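Local coordinates for putative endonuclease/exonuclease/phosphatase family protein (Bacteroides thetaiotaomicron, PDB 3MPR) that probably acts as a metal-dependent nuclease of the endonuclease/exonuclease/phosphatase family, hydrolysing phosphodiester bonds in nucleic acid, at residues 6-11 and 284-289; 134-139 and 172-177. One frame throughout, in Å; residues are numbered along the deposited sequence.

In the fold
The two contacts lie in the two sheets of a DNase I-like sandwich, their centres about 10 Å apart. Contact 1 pairs strand 5-13 with strand 283-289 in one mixed sheet, so the first and last strands of the fold run side by side. Contact 2 comes between them in sequence and pairs strands 135-142 and 173-178 of the other sheet, joined through helix 148-164. The sheets pack face to face: V9 and L287 of contact 1 touch I174 of contact 2, F289 stacks on F134, and a weak hydrogen bond links S11 and G177. Terminal-strand pairing thus helps form the core. E51, which binds magnesium though none is bound to this chain, lies away from both.

Contact 1 of 2, residues 6-11 and 284-289; sequences SLTVAS and KVELVF
V9 and L287 meet on the inner face of an antiparallel ladder, where a methyl of one strand settles between two side chains of its neighbour. With chi1 of -56° putting CG1 of V9 anti to the carbonyl carbon, CG2 falls between the backbone N and that carbon, and from there it fills the dip in the partner strand, 4.0 Å from CB of V285 and 4.1 Å from CD1 of L287. L7 completes this apolar row, which faces I174 and I230 of the second sheet. On the outer face the relief is more polar. The extended chain of K284 crosses T8, whose CG2 rests 3.7 Å from K284 CE, while T8 OG1 lies alongside the CG methylene of E286. S6 OG similarly abuts a methyl of V288. Between the faces, L7 pairs with L287 and V9 with V285 through two backbone bonds each; that from V9 N to V285 O measures 2.8 Å and is nearly straight at 172°. The chemistry implies a two-sided ladder. The backbone groups of L7, V9, V285 and L287 satisfy one another across the pair, while T8, A10 and K284 bond outward to neighbouring parts of the chain. The valine-leucine face contributes to the sandwich core; the other is mixed, its lysine and glutamate ends paired with H42 O and R240.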
loop_
_atom_site.group_PDB
_atom_site.type_symbol
_atom_site.label_atom_id
_atom_site.label_comp_id
_atom_site.label_asym_id
_atom_site.label_seq_id
_atom_site.Cartn_x
_atom_site.Cartn_y
_atom_site.Cartn_z
ATOM N N SER A 6 -14.879 10.411 -5.449
ATOM C CA SER A 6 -13.555 10.000 -4.964
ATOM C C SER A 6 -12.804 9.220 -6.031
ATOM O O SER A 6 -13.367 8.318 -6.659
ATOM C CB SER A 6 -13.684 9.150 -3.693
ATOM O OG SER A 6 -14.159 9.953 -2.647
ATOM N N LEU A 7 -11.539 9.576 -6.246
ATOM C CA LEU A 7 -10.706 8.922 -7.252
ATOM C C LEU A 7 -9.360 8.500 -6.664
ATOM O O LEU A 7 -8.737 9.262 -5.935
ATOM C CB LEU A 7 -10.402 9.905 -8.391
ATOM C CG LEU A 7 -11.528 10.395 -9.280
ATOM C CD1 LEU A 7 -10.994 11.444 -10.239
ATOM C CD2 LEU A 7 -12.143 9.228 -10.036
ATOM N N THR A 8 -8.883 7.315 -7.032
ATOM C CA THR A 8 -7.500 6.963 -6.733
ATOM C C THR A 8 -6.720 6.967 -8.034
ATOM O O THR A 8 -7.050 6.221 -8.952
ATOM C CB THR A 8 -7.400 5.579 -6.102
ATOM O OG1 THR A 8 -8.057 5.610 -4.837
ATOM C CG2 THR A 8 -5.937 5.190 -5.897
ATOM N N VAL A 9 -5.700 7.810 -8.115
ATOM C CA VAL A 9 -4.915 7.911 -9.338
ATOM C C VAL A 9 -3.460 7.600 -9.023
ATOM O O VAL A 9 -3.065 7.589 -7.857
ATOM C CB VAL A 9 -5.042 9.300 -9.992
ATOM C CG1 VAL A 9 -6.521 9.633 -10.260
ATOM C CG2 VAL A 9 -4.394 10.385 -9.119
ATOM N N ALA A 10 -2.690 7.297 -10.062
ATOM C CA ALA A 10 -1.272 6.986 -9.912
ATOM C C ALA A 10 -0.482 7.405 -11.143
ATOM O O ALA A 10 -1.039 7.606 -12.230
ATOM C CB ALA A 10 -1.076 5.503 -9.649
ATOM N N SER A 11 0.822 7.547 -10.943
ATOM C CA SER A 11 1.772 7.748 -12.021
ATOM C C SER A 11 2.848 6.688 -11.811
ATOM O O SER A 11 3.368 6.530 -10.708
ATOM C CB SER A 11 2.388 9.146 -11.932
ATOM O OG SER A 11 3.296 9.363 -13.014
ATOM N N LYS A 284 0.983 7.228 -5.686
ATOM C CA LYS A 284 -0.457 7.001 -5.598
ATOM C C LYS A 284 -1.109 8.166 -4.863
ATOM O O LYS A 284 -0.696 8.518 -3.756
ATOM C CB LYS A 284 -0.753 5.677 -4.877
ATOM C CG LYS A 284 -2.214 5.504 -4.510
ATOM C CD LYS A 284 -2.470 4.230 -3.724
ATOM C CE LYS A 284 -3.816 4.300 -2.994
ATOM N NZ LYS A 284 -4.238 2.961 -2.436
ATOM N N VAL A 285 -2.133 8.755 -5.470
ATOM C CA VAL A 285 -2.810 9.910 -4.869
ATOM C C VAL A 285 -4.325 9.695 -4.815
ATOM O O VAL A 285 -4.928 9.225 -5.781
ATOM C CB VAL A 285 -2.490 11.208 -5.645
ATOM C CG1 VAL A 285 -3.406 12.369 -5.177
ATOM C CG2 VAL A 285 -0.996 11.568 -5.478
ATOM N N GLU A 286 -4.924 10.012 -3.672
ATOM C CA GLU A 286 -6.352 9.854 -3.487
ATOM C C GLU A 286 -6.961 11.243 -3.489
ATOM O O GLU A 286 -6.534 12.118 -2.739
ATOM C CB GLU A 286 -6.657 9.094 -2.188
ATOM C CG GLU A 286 -6.245 7.609 -2.278
ATOM C CD GLU A 286 -5.823 7.020 -0.937
ATOM O OE1 GLU A 286 -6.666 6.396 -0.272
ATOM O OE2 GLU A 286 -4.644 7.173 -0.557
ATOM N N LEU A 287 -7.936 11.441 -4.372
ATOM C CA LEU A 287 -8.517 12.758 -4.585
ATOM C C LEU A 287 -10.000 12.745 -4.268
ATOM O O LEU A 287 -10.647 11.703 -4.349
ATOM C CB LEU A 287 -8.359 13.159 -6.059
ATOM C CG LEU A 287 -6.935 13.249 -6.593
ATOM C CD1 LEU A 287 -6.969 13.452 -8.098
ATOM C CD2 LEU A 287 -6.169 14.377 -5.904
ATOM N N VAL A 288 -10.540 13.912 -3.925
ATOM C CA VAL A 288 -11.981 14.072 -3.859
ATOM C C VAL A 288 -12.367 15.333 -4.607
ATOM O O VAL A 288 -11.662 16.353 -4.538
ATOM C CB VAL A 288 -12.507 14.187 -2.411
ATOM C CG1 VAL A 288 -14.017 14.425 -2.428
ATOM C CG2 VAL A 288 -12.183 12.933 -1.620
ATOM N N PHE A 289 -13.484 15.266 -5.324
ATOM C CA PHE A 289 -14.010 16.444 -6.007
ATOM C C PHE A 289 -15.470 16.682 -5.601
ATOM O O PHE A 289 -16.323 15.809 -5.757
ATOM C CB PHE A 289 -13.902 16.287 -7.526
ATOM C CG PHE A 289 -14.182 17.562 -8.283
ATOM C CD1 PHE A 289 -15.477 17.909 -8.635
ATOM C CD2 PHE A 289 -13.148 18.415 -8.623
ATOM C CE1 PHE A 289 -15.733 19.081 -9.332
ATOM C CE2 PHE A 289 -13.393 19.585 -9.324
ATOM C CZ PHE A 289 -14.692 19.922 -9.669
#

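Contact 2 of 2, residues 134-139 and 172-177; sequences FEFLFF and PAILTG
F138 swings its CG anti to the backbone N (chi1 -166°), carrying the ring across to I174 and T176 on the neighbouring parallel strand, while I174 turns CG2 anti to its own N to meet it. CE2 of F138 lies 3.7 Å from CG2 of I174, and CZ comes to 3.6 Å from CG2 of T176, whose side chain crosses that of F138 at about a right angle. With an alanine here in place of the ring, the I174 and T176 methyls would probably face a gap, and the contact with V9 of the facing sheet would be lost. CD1 of I174 lies 4.1 Å from CD1 of F136. P172 brings CG to the edge of the F134 ring, near its plane. On the opposite face, CD1 of L175 packs against CB of F139, and M162 of helix 148-164 touches F139, A173 and L175. T176 OG1 is hydrogen-bonded to N140 OD1. Four backbone bonds join the strands; F139 N to I174 O is 2.7 Å, nearly straight at 171°. The chemistry suits parallel strands of a beta-alpha-beta unit: backbone groups largely paired with neighbouring strands, one apolar face turned to the helix, the other to the sandwich core.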
loop_
_atom_site.group_PDB
_atom_site.type_symbol
_atom_site.label_atom_id
_atom_site.label_comp_id
_atom_site.label_asym_id
_atom_site.label_seq_id
_atom_site.Cartn_x
_atom_site.Cartn_y
_atom_site.Cartn_z
ATOM N N PHE A 134 -19.195 12.896 -12.916
ATOM C CA PHE A 134 -18.097 13.867 -12.852
ATOM C C PHE A 134 -17.203 13.755 -14.087
ATOM O O PHE A 134 -16.738 12.663 -14.421
ATOM C CB PHE A 134 -17.270 13.644 -11.571
ATOM C CG PHE A 134 -16.012 14.478 -11.492
ATOM C CD1 PHE A 134 -16.060 15.854 -11.652
ATOM C CD2 PHE A 134 -14.791 13.885 -11.224
ATOM C CE1 PHE A 134 -14.911 16.623 -11.583
ATOM C CE2 PHE A 134 -13.642 14.656 -11.135
ATOM C CZ PHE A 134 -13.703 16.016 -11.314
ATOM N N GLU A 135 -16.961 14.879 -14.754
ATOM C CA GLU A 135 -16.064 14.909 -15.910
ATOM C C GLU A 135 -14.748 15.626 -15.597
ATOM O O GLU A 135 -14.738 16.641 -14.911
ATOM C CB GLU A 135 -16.762 15.582 -17.099
ATOM C CG GLU A 135 -17.957 14.791 -17.599
ATOM C CD GLU A 135 -18.599 15.408 -18.828
ATOM O OE1 GLU A 135 -17.865 15.890 -19.715
ATOM O OE2 GLU A 135 -19.842 15.411 -18.898
ATOM N N PHE A 136 -13.644 15.098 -16.118
ATOM C CA PHE A 136 -12.317 15.661 -15.849
ATOM C C PHE A 136 -11.350 15.291 -16.971
ATOM O O PHE A 136 -11.607 14.363 -17.740
ATOM C CB PHE A 136 -11.762 15.168 -14.493
ATOM C CG PHE A 136 -11.562 13.671 -14.418
ATOM C CD1 PHE A 136 -10.310 13.104 -14.635
ATOM C CD2 PHE A 136 -12.628 12.831 -14.125
ATOM C CE1 PHE A 136 -10.126 11.720 -14.566
ATOM C CE2 PHE A 136 -12.458 11.463 -14.056
ATOM C CZ PHE A 136 -11.204 10.900 -14.276
ATOM N N LEU A 137 -10.255 16.037 -17.074
ATOM C CA LEU A 137 -9.185 15.716 -18.008
ATOM C C LEU A 137 -8.065 15.023 -17.251
ATOM O O LEU A 137 -7.751 15.389 -16.122
ATOM C CB LEU A 137 -8.625 16.985 -18.653
ATOM C CG LEU A 137 -9.601 17.754 -19.546
ATOM C CD1 LEU A 137 -9.031 19.139 -19.910
ATOM C CD2 LEU A 137 -9.889 16.918 -20.791
ATOM N N PHE A 138 -7.464 14.020 -17.881
ATOM C CA PHE A 138 -6.301 13.335 -17.310
ATOM C C PHE A 138 -5.194 13.356 -18.361
ATOM O O PHE A 138 -5.374 12.814 -19.448
ATOM C CB PHE A 138 -6.688 11.887 -16.988
ATOM C CG PHE A 138 -5.711 11.166 -16.097
ATOM C CD1 PHE A 138 -4.510 10.684 -16.601
ATOM C CD2 PHE A 138 -6.027 10.905 -14.774
ATOM C CE1 PHE A 138 -3.618 10.000 -15.783
ATOM C CE2 PHE A 138 -5.138 10.216 -13.952
ATOM C CZ PHE A 138 -3.937 9.771 -14.453
ATOM N N PHE A 139 -4.061 13.986 -18.040
ATOM C CA PHE A 139 -2.922 14.084 -18.952
ATOM C C PHE A 139 -1.773 13.260 -18.411
ATOM O O PHE A 139 -1.605 13.180 -17.201
ATOM C CB PHE A 139 -2.426 15.531 -19.017
ATOM C CG PHE A 139 -3.380 16.483 -19.679
ATOM C CD1 PHE A 139 -4.415 17.053 -18.973
ATOM C CD2 PHE A 139 -3.213 16.826 -21.013
ATOM C CE1 PHE A 139 -5.285 17.950 -19.595
ATOM C CE2 PHE A 139 -4.070 17.716 -21.631
ATOM C CZ PHE A 139 -5.101 18.275 -20.923
ATOM N N PRO A 172 -11.737 20.280 -14.701
ATOM C CA PRO A 172 -10.600 20.050 -13.801
ATOM C C PRO A 172 -9.641 19.072 -14.450
ATOM O O PRO A 172 -10.081 18.223 -15.220
ATOM C CB PRO A 172 -11.239 19.392 -12.568
ATOM C CG PRO A 172 -12.711 19.603 -12.712
ATOM C CD PRO A 172 -12.988 19.707 -14.172
ATOM N N ALA A 173 -8.354 19.186 -14.143
ATOM C CA ALA A 173 -7.356 18.343 -14.775
ATOM C C ALA A 173 -6.456 17.658 -13.759
ATOM O O ALA A 173 -6.214 18.173 -12.666
ATOM C CB ALA A 173 -6.509 19.164 -15.755
ATOM N N ILE A 174 -5.976 16.485 -14.151
ATOM C CA ILE A 174 -4.983 15.735 -13.417
ATOM C C ILE A 174 -3.869 15.487 -14.413
ATOM O O ILE A 174 -4.137 15.073 -15.535
ATOM C CB ILE A 174 -5.551 14.383 -12.970
ATOM C CG1 ILE A 174 -6.750 14.610 -12.040
ATOM C CG2 ILE A 174 -4.434 13.516 -12.345
ATOM C CD1 ILE A 174 -7.535 13.329 -11.686
ATOM N N LEU A 175 -2.631 15.747 -14.005
ATOM C CA LEU A 175 -1.445 15.559 -14.856
ATOM C C LEU A 175 -0.428 14.660 -14.160
ATOM O O LEU A 175 0.047 15.005 -13.074
ATOM C CB LEU A 175 -0.791 16.921 -15.152
ATOM C CG LEU A 175 0.627 16.916 -15.752
ATOM C CD1 LEU A 175 0.643 16.303 -17.136
ATOM C CD2 LEU A 175 1.211 18.342 -15.781
ATOM N N THR A 176 -0.119 13.503 -14.763
ATOM C CA THR A 176 0.885 12.580 -14.221
ATOM C C THR A 176 2.064 12.517 -15.169
ATOM O O THR A 176 1.976 12.976 -16.303
ATOM C CB THR A 176 0.329 11.134 -14.092
ATOM O OG1 THR A 176 -0.063 10.644 -15.384
ATOM C CG2 THR A 176 -0.880 11.093 -13.160
ATOM N N GLY A 177 3.169 11.926 -14.737
ATOM C CA GLY A 177 4.251 11.716 -15.678
ATOM C C GLY A 177 5.594 11.514 -15.030
ATOM O O GLY A 177 5.732 11.631 -13.814
#